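Local coordinates for protein pyridoxal kinase (Lactobacillus plantarum, PDB 3H74) that probably catalyses the ATP-dependent phosphorylation of pyridoxal to pyridoxal 5'-phosphate, as a kinase of the ribokinase clan, at residues 5-10 with 35-40; 27-32 with 269-274; 87-92 with 126-131; 204-209 with 245-250. One frame throughout, in Å; residues are numbered along the deposited sequence.

Overall arrangement
The four contacts sample different layers of one alpha/beta domain. Contact 1 pairs two neighbouring strands of the central, mostly parallel sheet. Contact 2 takes up the end of the helix that connects them and, as its other segment comes much later, the segments of the two contacts alternate; they touch where Val8 meets Leu27. Contacts 3 and 4 fall between the segments of contact 2 in sequence. Contact 3 packs helices 86-98 and 122-131 and touches contact 1 at Thr39, their centres about 15 Å apart. Contact 4 lies at the surface, its centre about 33 Å from that of contact 3. Helices thus cover both faces of the sheet, and the late helix 264-274 packs back near the start of the chain.

Contact 1 of 4, residues 5-10 with 35-40; sequences TMLVAE and AALPTS
Two parallel strands of the central sheet meet here, with Val8 gripping the partner strand on both sides of Ala36. Its N-H reaches Ala35 O over 2.9 Å in an almost perfectly straight bond (179° at the hydrogen), while its own O accepts from Leu37 N, also at 2.9 Å. The pattern runs on through Glu10 N to Leu37 O at 3.2 Å, and Glu10 O then takes the N-H of Thr39 at 2.9 Å as the chain begins to turn a corner.

The strands are the two beta arms of a beta-alpha-beta unit whose helix, 19-29, covers the face bearing Val8, Ala36 and Glu10. On the other face Leu7 and Leu37 lean against each other, CD1 of Leu7 lying 4.0 Å from CB of Leu37, and Ala9 is small enough for its CB to sit 4.2 Å from CD2 of Leu37; Trp68 of helix 61-70 covers both leucines. Thr39 suits the corner because it has two unlike branches: with chi1 at 51° its OG1 hydrogen-bonds Tyr82 O, while CG2 rests 4.1 Å from Ala9 CB. A valine in its place would probably leave Tyr82 O without this hydroxyl partner where the chain turns the corner.

Contact 2 of 4, residues 27-32 with 269-274; sequences LTAMQY and AILALN
A Schellman motif ends helix 19-29, and the end of the helix, Ala29, and the two residues after it, Met30 and Gln31, meet the flank of helix 264-274. Gln31 is the C-prime residue, with the positive phi (78°) that the motif requires. Tyr32 N returns to Leu27 O and Gln31 N to Thr28 O.

Ala29 O points instead to the other helix and accepts Asn274 ND2 at 3.0 Å, the acceptor lying practically in the plane of the Asn274 amide. An asparagine suits this place, since one short side chain offers both a donor and an acceptor. Beside this bond the contact is apolar. The methyl of Ala29 is small enough to let CG2 of Ile270 come within 3.8 Å of its CB, and CD1 of Leu271 lies 4.0 Å from the same CB. Met30, a selenomethionine, crosses Ile270 at about a right angle, its CG 3.5 Å from Ile270 CG2. The carbonyl of Met30 also accepts from Arg227 NE.

The extended side chain of Gln31 approaches Asn274 from the opposite direction, giving a weak bond from NE2 to Asn274 OD1 at 3.2 Å. Water 1 donates to that same OD1, its oxygen 2.7 Å from Asn274 OD1.

Contact 3 of 4, residues 87-92 with 126-131; sequences ALCQQI and AAMRQL
Around Cys89 and Ala127, whose CA atoms are 6.2 Å apart, helix segments 87-92 and 126-131 run side by side in the same direction, their axes 9.1 Å apart at closest approach and only 12° from parallel. Small residues at the nearest point permit this spacing: CB of Cys89 lies 3.9 Å from CB of Ala127.

Cys89 packs as a knob into a hole formed by Ala127, Met128, Gln130 and Leu131. Its chi1 of -79° sets SG anti to the carbonyl carbon and carries it to the apolar side of the hole, 3.8 Å from the terminal methyl CE of Met128 and 4.2 Å from CD2 of Leu131. Met128, a selenomethionine, starts away from the other helix, but its chain bends at chi2 and chi3 and brings CE back to SG of Cys89. Farther along, the side chains of Leu131 and Ile92 cross at a slant, CD1 of Leu131 3.8 Å from CG2 of Ile92. No hydrogen bond joins the segments.

At the outer side the Gln130 amide lies over Cys89 and along the CG of Gln90, though its detailed placement is doubtful because its CG is modelled too near Ala127 O. With an alanine here, CB of Cys89 and CG of Gln90 would probably be left less covered, opening a gap in that wall of the hole.

Helix 86-98 thus lies between two others: helix 122-131 packs on it through Cys89, while Leu88 and Ile92 reach Leu61 of helix 61-70, and Leu88 and Ile92 also touch Thr39 at the end of the strand pair in contact 1.

Contact 4 of 4, residues 204-209 with 245-250; sequences RRLPGH and AVAETI
Ala245 O is held twice by Thr249, one turn further along helix 231-251: Thr249 N lies 3.0 Å from Ala245 O and Thr249 OG1 lies 2.8 Å from Ala245 O, the two donors arriving from opposite faces of the carbonyl plane. A threonine suits the position because its hydroxyl can give its proton back to the helix and still accept; Thr249 OG1 also takes the N-H of Ala262.

The neighbouring face of this helix meets the loop. No hydrogen bond joins residues 204-209 to 245-250; the contact between them is apolar. Leu206 does most of the work. Its CG lies anti to the carbonyl carbon (chi1 -53°), and the chain then extends so that CD1 is carried in among the side chains of the helix, 3.8 Å from CG1 of Val246 and 4.1 Å from CB of Ala247. Leu206 and Val246 lie alongside one another, pointing opposite ways. Further along, Ile250 sends its CD1 back toward the loop, 4.1 Å from CB of Leu206 and 3.9 Å from O of Pro207. Branched residues one turn apart, Val246 and Ile250, thus offer two methyl groups on the same flank, with the small Ala247 admitting the leucine tip beside them.

Tyr210 touches both Val246 and Ile250, and its OH hydrogen-bonds Pro207 O. The loop leads from strand 198-204, the edge of a small antiparallel three-stranded sheet, to helix 213-226, and the contact lays it against helix 231-251, whose Asn243 ND2 also holds Arg204 O.

Contact 1 of 4, residues 5-10 with 35-40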
loop_
_atom_site.group_PDB
_atom_site.type_symbol
_atom_site.label_atom_id
_atom_site.label_comp_id
_atom_site.label_asym_id
_atom_site.label_seq_id
_atom_site.Cartn_x
_atom_site.Cartn_y
_atom_site.Cartn_z
ATOM N N THR A 5 -18.082 0.418 -1.029
ATOM C CA THR A 5 -17.364 -0.375 -2.000
ATOM C C THR A 5 -15.961 0.187 -2.164
ATOM O O THR A 5 -15.779 1.379 -2.446
ATOM C CB THR A 5 -18.110 -0.358 -3.346
ATOM O OG1 THR A 5 -19.373 -1.014 -3.194
ATOM C CG2 THR A 5 -17.316 -1.059 -4.428
HETATM N N MSE A 6 -14.968 -0.675 -1.993
HETATM C CA MSE A 6 -13.591 -0.267 -2.229
HETATM C C MSE A 6 -12.937 -1.109 -3.301
HETATM O O MSE A 6 -12.931 -2.343 -3.229
HETATM C CB MSE A 6 -12.744 -0.315 -0.965
HETATM C CG MSE A 6 -11.308 0.174 -1.207
HETATM SE SE MSE A 6 -10.179 0.011 0.329
HETATM C CE MSE A 6 -10.927 1.468 1.396
ATOM N N LEU A 7 -12.379 -0.418 -4.280
ATOM C CA LEU A 7 -11.555 -1.043 -5.291
ATOM C C LEU A 7 -10.167 -1.259 -4.705
ATOM O O LEU A 7 -9.572 -0.334 -4.146
ATOM C CB LEU A 7 -11.450 -0.118 -6.505
ATOM C CG LEU A 7 -10.443 -0.484 -7.596
ATOM C CD1 LEU A 7 -10.762 -1.849 -8.227
ATOM C CD2 LEU A 7 -10.385 0.604 -8.654
ATOM N N VAL A 8 -9.656 -2.476 -4.832
ATOM C CA VAL A 8 -8.268 -2.767 -4.464
ATOM C C VAL A 8 -7.589 -3.342 -5.688
ATOM O O VAL A 8 -7.967 -4.436 -6.136
ATOM C CB VAL A 8 -8.150 -3.757 -3.275
ATOM C CG1 VAL A 8 -6.689 -3.953 -2.899
ATOM C CG2 VAL A 8 -8.950 -3.252 -2.092
ATOM N N ALA A 9 -6.616 -2.613 -6.234
ATOM C CA ALA A 9 -5.898 -3.065 -7.418
ATOM C C ALA A 9 -4.440 -3.282 -7.050
ATOM O O ALA A 9 -3.725 -2.323 -6.739
ATOM C CB ALA A 9 -6.026 -2.061 -8.549
ATOM N N GLU A 10 -4.025 -4.550 -7.050
ATOM C CA GLU A 10 -2.643 -4.930 -6.780
ATOM C C GLU A 10 -2.450 -6.361 -7.234
ATOM O O GLU A 10 -3.373 -6.981 -7.747
ATOM C CB GLU A 10 -2.268 -4.724 -5.302
ATOM C CG GLU A 10 -3.094 -5.532 -4.320
ATOM C CD GLU A 10 -3.061 -4.944 -2.928
ATOM O OE1 GLU A 10 -2.994 -3.707 -2.785
ATOM O OE2 GLU A 10 -3.150 -5.709 -1.966
ATOM N N ALA A 35 -13.860 -4.767 -4.485
ATOM C CA ALA A 35 -13.632 -5.095 -5.887
ATOM C C ALA A 35 -12.148 -5.456 -5.958
ATOM O O ALA A 35 -11.279 -4.584 -5.865
ATOM C CB ALA A 35 -13.973 -3.915 -6.786
ATOM N N ALA A 36 -11.874 -6.752 -6.066
ATOM C CA ALA A 36 -10.513 -7.276 -5.945
ATOM C C ALA A 36 -9.916 -7.461 -7.334
ATOM O O ALA A 36 -10.189 -8.458 -8.005
ATOM C CB ALA A 36 -10.526 -8.598 -5.172
ATOM N N LEU A 37 -9.115 -6.490 -7.755
ATOM C CA LEU A 37 -8.615 -6.444 -9.123
ATOM C C LEU A 37 -7.122 -6.771 -9.216
ATOM O O LEU A 37 -6.279 -5.933 -8.888
ATOM C CB LEU A 37 -8.870 -5.060 -9.713
ATOM C CG LEU A 37 -8.415 -4.876 -11.160
ATOM C CD1 LEU A 37 -9.169 -5.814 -12.077
ATOM C CD2 LEU A 37 -8.585 -3.434 -11.618
ATOM N N PRO A 38 -6.776 -7.983 -9.681
ATOM C CA PRO A 38 -5.357 -8.271 -9.886
ATOM C C PRO A 38 -4.741 -7.395 -10.974
ATOM O O PRO A 38 -5.308 -7.266 -12.060
ATOM C CB PRO A 38 -5.356 -9.747 -10.328
ATOM C CG PRO A 38 -6.661 -10.307 -9.791
ATOM C CD PRO A 38 -7.619 -9.157 -9.973
ATOM N N THR A 39 -3.583 -6.815 -10.678
ATOM C CA THR A 39 -2.800 -6.099 -11.680
ATOM C C THR A 39 -1.815 -7.053 -12.359
ATOM O O THR A 39 -1.298 -6.756 -13.438
ATOM C CB THR A 39 -2.034 -4.939 -11.041
ATOM O OG1 THR A 39 -1.320 -5.455 -9.920
ATOM C CG2 THR A 39 -2.975 -3.846 -10.560
ATOM N N SER A 40 -1.573 -8.185 -11.696
ATOM C CA SER A 40 -0.683 -9.252 -12.137
ATOM C C SER A 40 -1.194 -10.494 -11.413
ATOM O O SER A 40 -1.697 -10.381 -10.289
ATOM C CB SER A 40 0.764 -8.958 -11.720
ATOM O OG SER A 40 1.656 -9.978 -12.155
#

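Contact 2 of 4, residues 27-32 with 269-274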
loop_
_atom_site.group_PDB
_atom_site.type_symbol
_atom_site.label_atom_id
_atom_site.label_comp_id
_atom_site.label_asym_id
_atom_site.label_seq_id
_atom_site.Cartn_x
_atom_site.Cartn_y
_atom_site.Cartn_z
ATOM N N LEU A 27 -10.057 -6.190 4.382
ATOM C CA LEU A 27 -11.046 -5.186 4.030
ATOM C C LEU A 27 -12.470 -5.735 4.078
ATOM O O LEU A 27 -13.401 -5.021 4.433
ATOM C CB LEU A 27 -10.696 -4.537 2.692
ATOM C CG LEU A 27 -9.470 -3.613 2.808
ATOM C CD1 LEU A 27 -8.840 -3.380 1.444
ATOM C CD2 LEU A 27 -9.816 -2.291 3.489
ATOM N N THR A 28 -12.637 -7.010 3.766
ATOM C CA THR A 28 -13.934 -7.658 3.963
ATOM C C THR A 28 -14.314 -7.610 5.447
ATOM O O THR A 28 -15.443 -7.243 5.789
ATOM C CB THR A 28 -13.913 -9.100 3.439
ATOM O OG1 THR A 28 -13.648 -9.078 2.035
ATOM C CG2 THR A 28 -15.252 -9.799 3.666
ATOM N N ALA A 29 -13.375 -7.937 6.330
ATOM C CA ALA A 29 -13.657 -7.900 7.765
ATOM C C ALA A 29 -14.016 -6.494 8.219
ATOM O O ALA A 29 -14.807 -6.317 9.144
ATOM C CB ALA A 29 -12.476 -8.437 8.555
HETATM N N MSE A 30 -13.472 -5.488 7.557
HETATM C CA MSE A 30 -13.756 -4.080 7.855
HETATM C C MSE A 30 -15.017 -3.583 7.147
HETATM O O MSE A 30 -15.221 -2.407 7.091
HETATM C CB MSE A 30 -12.531 -3.201 7.478
HETATM C CG MSE A 30 -11.226 -3.573 8.305
HETATM SE SE MSE A 30 -9.580 -2.488 7.976
HETATM C CE MSE A 30 -10.983 -1.082 8.290
ATOM N N GLN A 31 -15.805 -4.481 6.601
ATOM C CA GLN A 31 -17.162 -4.171 6.136
ATOM C C GLN A 31 -17.147 -3.434 4.755
ATOM O O GLN A 31 -18.028 -2.719 4.433
ATOM C CB GLN A 31 -17.957 -3.403 7.216
ATOM C CG GLN A 31 -17.771 -3.930 8.672
ATOM C CD GLN A 31 -18.544 -3.052 9.674
ATOM O OE1 GLN A 31 -19.594 -3.007 9.524
ATOM N NE2 GLN A 31 -17.916 -2.169 10.399
ATOM N N TYR A 32 -16.202 -3.730 3.924
ATOM C CA TYR A 32 -16.196 -3.297 2.552
ATOM C C TYR A 32 -16.676 -4.364 1.589
ATOM O O TYR A 32 -16.373 -5.490 1.758
ATOM C CB TYR A 32 -14.760 -2.847 2.131
ATOM C CG TYR A 32 -14.296 -1.592 2.843
ATOM C CD1 TYR A 32 -14.586 -0.341 2.331
ATOM C CD2 TYR A 32 -13.614 -1.670 4.028
ATOM C CE1 TYR A 32 -14.198 0.787 2.987
ATOM C CE2 TYR A 32 -13.230 -0.545 4.684
ATOM C CZ TYR A 32 -13.527 0.693 4.143
ATOM O OH TYR A 32 -13.167 1.853 4.734
ATOM N N ALA A 269 -9.021 -8.002 16.012
ATOM C CA ALA A 269 -9.021 -6.590 16.394
ATOM C C ALA A 269 -9.994 -5.785 15.549
ATOM O O ALA A 269 -10.678 -4.898 16.064
ATOM C CB ALA A 269 -7.623 -5.998 16.312
ATOM N N ILE A 270 -10.074 -6.108 14.262
ATOM C CA ILE A 270 -11.018 -5.461 13.362
ATOM C C ILE A 270 -12.461 -5.717 13.812
ATOM O O ILE A 270 -13.272 -4.787 13.895
ATOM C CB ILE A 270 -10.802 -5.938 11.914
ATOM C CG1 ILE A 270 -9.520 -5.312 11.345
ATOM C CG2 ILE A 270 -12.024 -5.596 11.061
ATOM C CD1 ILE A 270 -8.968 -6.013 10.125
ATOM N N LEU A 271 -12.779 -6.968 14.117
ATOM C CA LEU A 271 -14.125 -7.291 14.574
ATOM C C LEU A 271 -14.438 -6.639 15.928
ATOM O O LEU A 271 -15.567 -6.187 16.155
ATOM C CB LEU A 271 -14.332 -8.805 14.598
ATOM C CG LEU A 271 -14.905 -9.381 13.295
ATOM C CD1 LEU A 271 -13.952 -9.263 12.131
ATOM C CD2 LEU A 271 -15.307 -10.817 13.448
ATOM N N ALA A 272 -13.446 -6.558 16.812
ATOM C CA ALA A 272 -13.628 -5.881 18.099
ATOM C C ALA A 272 -13.917 -4.396 17.903
ATOM O O ALA A 272 -14.780 -3.835 18.582
ATOM C CB ALA A 272 -12.423 -6.084 19.000
ATOM N N LEU A 273 -13.267 -3.765 16.948
ATOM C CA LEU A 273 -13.510 -2.364 16.633
ATOM C C LEU A 273 -14.910 -2.205 16.063
ATOM O O LEU A 273 -15.597 -1.305 16.395
ATOM C CB LEU A 273 -12.477 -1.832 15.635
ATOM C CG LEU A 273 -12.550 -0.329 15.322
ATOM C CD1 LEU A 273 -12.298 0.535 16.608
ATOM C CD2 LEU A 273 -11.578 -0.036 14.216
ATOM N N ASN A 274 -15.318 -3.099 15.202
ATOM C CA ASN A 274 -16.660 -3.122 14.637
ATOM C C ASN A 274 -17.701 -3.230 15.765
ATOM O O ASN A 274 -18.692 -2.564 15.737
ATOM C CB ASN A 274 -16.839 -4.323 13.702
ATOM C CG ASN A 274 -16.037 -4.204 12.398
ATOM O OD1 ASN A 274 -15.462 -3.239 12.118
ATOM N ND2 ASN A 274 -16.012 -5.279 11.655
HETATM O O HOH W 1 -14.477 -1.485 10.285
#

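Contact 3 of 4, residues 87-92 with 126-131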
loop_
_atom_site.group_PDB
_atom_site.type_symbol
_atom_site.label_atom_id
_atom_site.label_comp_id
_atom_site.label_asym_id
_atom_site.label_seq_id
_atom_site.Cartn_x
_atom_site.Cartn_y
_atom_site.Cartn_z
ATOM N N ALA A 87 2.162 1.151 -18.719
ATOM C CA ALA A 87 0.853 1.110 -19.364
ATOM C C ALA A 87 -0.284 0.931 -18.363
ATOM O O ALA A 87 -1.301 1.620 -18.448
ATOM C CB ALA A 87 0.808 0.015 -20.415
ATOM N N LEU A 88 -0.123 0.003 -17.419
ATOM C CA LEU A 88 -1.168 -0.212 -16.420
ATOM C C LEU A 88 -1.320 0.960 -15.449
ATOM O O LEU A 88 -2.440 1.302 -15.078
ATOM C CB LEU A 88 -0.993 -1.539 -15.675
ATOM C CG LEU A 88 -1.328 -2.798 -16.484
ATOM C CD1 LEU A 88 -1.255 -4.038 -15.603
ATOM C CD2 LEU A 88 -2.699 -2.682 -17.166
ATOM N N CYS A 89 -0.215 1.600 -15.064
ATOM C CA CYS A 89 -0.298 2.817 -14.261
ATOM C C CYS A 89 -1.153 3.871 -14.957
ATOM O O CYS A 89 -2.003 4.502 -14.343
ATOM C CB CYS A 89 1.089 3.393 -13.997
ATOM S SG CYS A 89 2.003 2.567 -12.688
ATOM N N GLN A 90 -0.917 4.043 -16.256
ATOM C CA GLN A 90 -1.659 5.023 -17.050
ATOM C C GLN A 90 -3.142 4.683 -17.147
ATOM O O GLN A 90 -3.992 5.549 -16.977
ATOM C CB GLN A 90 -1.042 5.155 -18.443
ATOM C CG GLN A 90 0.361 5.737 -18.422
ATOM C CD GLN A 90 1.076 5.633 -19.760
ATOM O OE1 GLN A 90 0.681 4.867 -20.636
ATOM N NE2 GLN A 90 2.146 6.403 -19.913
ATOM N N GLN A 91 -3.438 3.410 -17.391
ATOM C CA GLN A 91 -4.821 2.940 -17.462
ATOM C C GLN A 91 -5.561 3.175 -16.153
ATOM O O GLN A 91 -6.686 3.671 -16.137
ATOM C CB GLN A 91 -4.853 1.455 -17.802
ATOM C CG GLN A 91 -4.454 1.142 -19.243
ATOM C CD GLN A 91 -5.609 1.288 -20.237
ATOM O OE1 GLN A 91 -6.783 1.338 -19.854
ATOM N NE2 GLN A 91 -5.276 1.346 -21.518
ATOM N N ILE A 92 -4.918 2.808 -15.044
ATOM C CA ILE A 92 -5.504 3.017 -13.718
ATOM C C ILE A 92 -5.733 4.508 -13.437
ATOM O O ILE A 92 -6.796 4.896 -12.961
ATOM C CB ILE A 92 -4.657 2.350 -12.604
ATOM C CG1 ILE A 92 -4.679 0.829 -12.772
ATOM C CG2 ILE A 92 -5.144 2.770 -11.203
ATOM C CD1 ILE A 92 -3.630 0.098 -11.948
ATOM N N ALA A 126 8.270 7.868 -13.263
ATOM C CA ALA A 126 7.489 8.946 -13.852
ATOM C C ALA A 126 6.003 8.576 -13.939
ATOM O O ALA A 126 5.133 9.399 -13.644
ATOM C CB ALA A 126 8.041 9.321 -15.218
ATOM N N ALA A 127 5.717 7.334 -14.328
ATOM C CA ALA A 127 4.336 6.862 -14.356
ATOM C C ALA A 127 3.702 6.890 -12.956
ATOM O O ALA A 127 2.536 7.252 -12.798
ATOM C CB ALA A 127 4.264 5.471 -14.953
HETATM N N MSE A 128 4.489 6.532 -11.944
HETATM C CA MSE A 128 4.013 6.544 -10.566
HETATM C C MSE A 128 3.698 7.969 -10.102
HETATM O O MSE A 128 2.710 8.199 -9.406
HETATM C CB MSE A 128 5.045 5.905 -9.646
HETATM C CG MSE A 128 4.524 5.697 -8.234
HETATM SE SE MSE A 128 2.880 4.644 -8.129
HETATM C CE MSE A 128 3.450 3.111 -9.171
ATOM N N ARG A 129 4.525 8.936 -10.512
ATOM C CA ARG A 129 4.275 10.328 -10.150
ATOM C C ARG A 129 2.932 10.805 -10.731
ATOM O O ARG A 129 2.277 11.512 -10.116
ATOM C CB ARG A 129 5.422 11.249 -10.652
ATOM C CG ARG A 129 6.768 11.101 -9.910
ATOM C CD ARG A 129 7.784 12.121 -10.411
ATOM N NE ARG A 129 9.082 11.891 -9.852
ATOM C CZ ARG A 129 10.149 11.620 -10.542
ATOM N NH1 ARG A 129 10.115 11.579 -11.845
ATOM N NH2 ARG A 129 11.264 11.437 -9.940
ATOM N N GLN A 130 2.570 10.328 -11.890
ATOM C CA GLN A 130 1.244 10.645 -12.442
ATOM C C GLN A 130 0.092 9.982 -11.655
ATOM O O GLN A 130 -0.857 10.577 -11.366
ATOM C CB GLN A 130 1.142 10.223 -13.912
ATOM C CG GLN A 130 1.935 8.979 -14.142
ATOM C CD GLN A 130 1.459 7.998 -15.267
ATOM O OE1 GLN A 130 1.820 8.239 -16.468
ATOM N NE2 GLN A 130 0.706 6.907 -14.877
ATOM N N LEU A 131 0.285 8.719 -11.332
ATOM C CA LEU A 131 -0.730 7.949 -10.614
ATOM C C LEU A 131 -1.010 8.514 -9.210
ATOM O O LEU A 131 -2.095 8.493 -8.810
ATOM C CB LEU A 131 -0.292 6.468 -10.525
ATOM C CG LEU A 131 -1.187 5.527 -9.717
ATOM C CD1 LEU A 131 -2.609 5.520 -10.303
ATOM C CD2 LEU A 131 -0.584 4.128 -9.779
#

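Contact 4 of 4, residues 204-209 with 245-250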
loop_
_atom_site.group_PDB
_atom_site.type_symbol
_atom_site.label_atom_id
_atom_site.label_comp_id
_atom_site.label_asym_id
_atom_site.label_seq_id
_atom_site.Cartn_x
_atom_site.Cartn_y
_atom_site.Cartn_z
ATOM N N ARG A 204 7.362 -0.409 18.700
ATOM C CA ARG A 204 8.675 -0.985 18.950
ATOM C C ARG A 204 9.010 -2.042 17.898
ATOM O O ARG A 204 8.250 -2.988 17.699
ATOM C CB ARG A 204 8.712 -1.559 20.363
ATOM C CG ARG A 204 10.096 -1.965 20.849
ATOM C CD ARG A 204 10.107 -2.251 22.360
ATOM N NE ARG A 204 9.746 -1.065 23.137
ATOM C CZ ARG A 204 10.601 -0.315 23.833
ATOM N NH1 ARG A 204 11.887 -0.641 23.906
ATOM N NH2 ARG A 204 10.158 0.746 24.487
ATOM N N ARG A 205 10.145 -1.868 17.232
ATOM C CA ARG A 205 10.543 -2.715 16.124
ATOM C C ARG A 205 10.846 -4.131 16.613
ATOM O O ARG A 205 11.549 -4.326 17.618
ATOM C CB ARG A 205 11.753 -2.078 15.443
ATOM C CG ARG A 205 12.173 -2.666 14.117
ATOM C CD ARG A 205 13.232 -1.754 13.478
ATOM N NE ARG A 205 14.429 -1.583 14.317
ATOM C CZ ARG A 205 14.722 -0.507 15.058
ATOM N NH1 ARG A 205 13.919 0.554 15.093
ATOM N NH2 ARG A 205 15.843 -0.487 15.770
ATOM N N LEU A 206 10.311 -5.111 15.892
ATOM C CA LEU A 206 10.493 -6.523 16.211
ATOM C C LEU A 206 11.557 -7.118 15.294
ATOM O O LEU A 206 11.723 -6.648 14.171
ATOM C CB LEU A 206 9.163 -7.279 16.070
ATOM C CG LEU A 206 7.983 -6.674 16.853
ATOM C CD1 LEU A 206 6.691 -7.440 16.592
ATOM C CD2 LEU A 206 8.278 -6.610 18.358
ATOM N N PRO A 207 12.290 -8.139 15.766
ATOM C CA PRO A 207 13.373 -8.710 14.958
ATOM C C PRO A 207 12.858 -9.469 13.746
ATOM O O PRO A 207 11.788 -10.071 13.797
ATOM C CB PRO A 207 14.055 -9.682 15.924
ATOM C CG PRO A 207 12.975 -10.057 16.892
ATOM C CD PRO A 207 12.166 -8.811 17.074
ATOM N N GLY A 208 13.637 -9.441 12.669
ATOM C CA GLY A 208 13.335 -10.207 11.472
ATOM C C GLY A 208 12.708 -9.358 10.391
ATOM O O GLY A 208 12.449 -8.172 10.579
ATOM N N HIS A 209 12.466 -9.985 9.247
ATOM C CA HIS A 209 11.736 -9.342 8.163
ATOM C C HIS A 209 10.658 -10.289 7.659
ATOM O O HIS A 209 10.864 -11.507 7.593
ATOM C CB HIS A 209 12.680 -8.886 7.047
ATOM C CG HIS A 209 13.453 -10.010 6.430
ATOM N ND1 HIS A 209 14.519 -10.613 7.063
ATOM C CD2 HIS A 209 13.290 -10.664 5.257
ATOM C CE1 HIS A 209 14.992 -11.580 6.295
ATOM N NE2 HIS A 209 14.264 -11.633 5.193
ATOM N N ALA A 245 0.402 -8.016 14.206
ATOM C CA ALA A 245 0.387 -9.065 13.189
ATOM C C ALA A 245 1.770 -9.706 13.055
ATOM O O ALA A 245 1.903 -10.925 12.905
ATOM C CB ALA A 245 -0.076 -8.487 11.850
ATOM N N VAL A 246 2.811 -8.877 13.087
ATOM C CA VAL A 246 4.175 -9.405 13.059
ATOM C C VAL A 246 4.462 -10.258 14.304
ATOM O O VAL A 246 5.022 -11.346 14.187
ATOM C CB VAL A 246 5.239 -8.297 12.876
ATOM C CG1 VAL A 246 6.645 -8.857 13.076
ATOM C CG2 VAL A 246 5.095 -7.657 11.492
ATOM N N ALA A 247 4.027 -9.782 15.473
ATOM C CA ALA A 247 4.201 -10.551 16.710
ATOM C C ALA A 247 3.537 -11.920 16.579
ATOM O O ALA A 247 4.090 -12.946 16.998
ATOM C CB ALA A 247 3.652 -9.799 17.893
ATOM N N GLU A 248 2.347 -11.959 15.990
ATOM C CA GLU A 248 1.669 -13.238 15.825
ATOM C C GLU A 248 2.427 -14.162 14.878
ATOM O O GLU A 248 2.509 -15.376 15.085
ATOM C CB GLU A 248 0.215 -13.070 15.356
ATOM C CG GLU A 248 -0.507 -14.415 15.334
ATOM C CD GLU A 248 -1.910 -14.375 14.775
ATOM O OE1 GLU A 248 -2.354 -13.328 14.264
ATOM O OE2 GLU A 248 -2.574 -15.429 14.867
ATOM N N THR A 249 2.991 -13.564 13.834
ATOM C CA THR A 249 3.768 -14.315 12.849
ATOM C C THR A 249 4.956 -14.990 13.538
ATOM O O THR A 249 5.205 -16.177 13.340
ATOM C CB THR A 249 4.261 -13.389 11.721
ATOM O OG1 THR A 249 3.145 -12.681 11.162
ATOM C CG2 THR A 249 4.973 -14.172 10.620
ATOM N N ILE A 250 5.666 -14.219 14.360
ATOM C CA ILE A 250 6.792 -14.759 15.132
ATOM C C ILE A 250 6.315 -15.892 16.054
ATOM O O ILE A 250 6.928 -16.964 16.128
ATOM C CB ILE A 250 7.475 -13.641 15.937
ATOM C CG1 ILE A 250 8.092 -12.619 14.981
ATOM C CG2 ILE A 250 8.549 -14.209 16.879
ATOM C CD1 ILE A 250 8.582 -11.344 15.639
#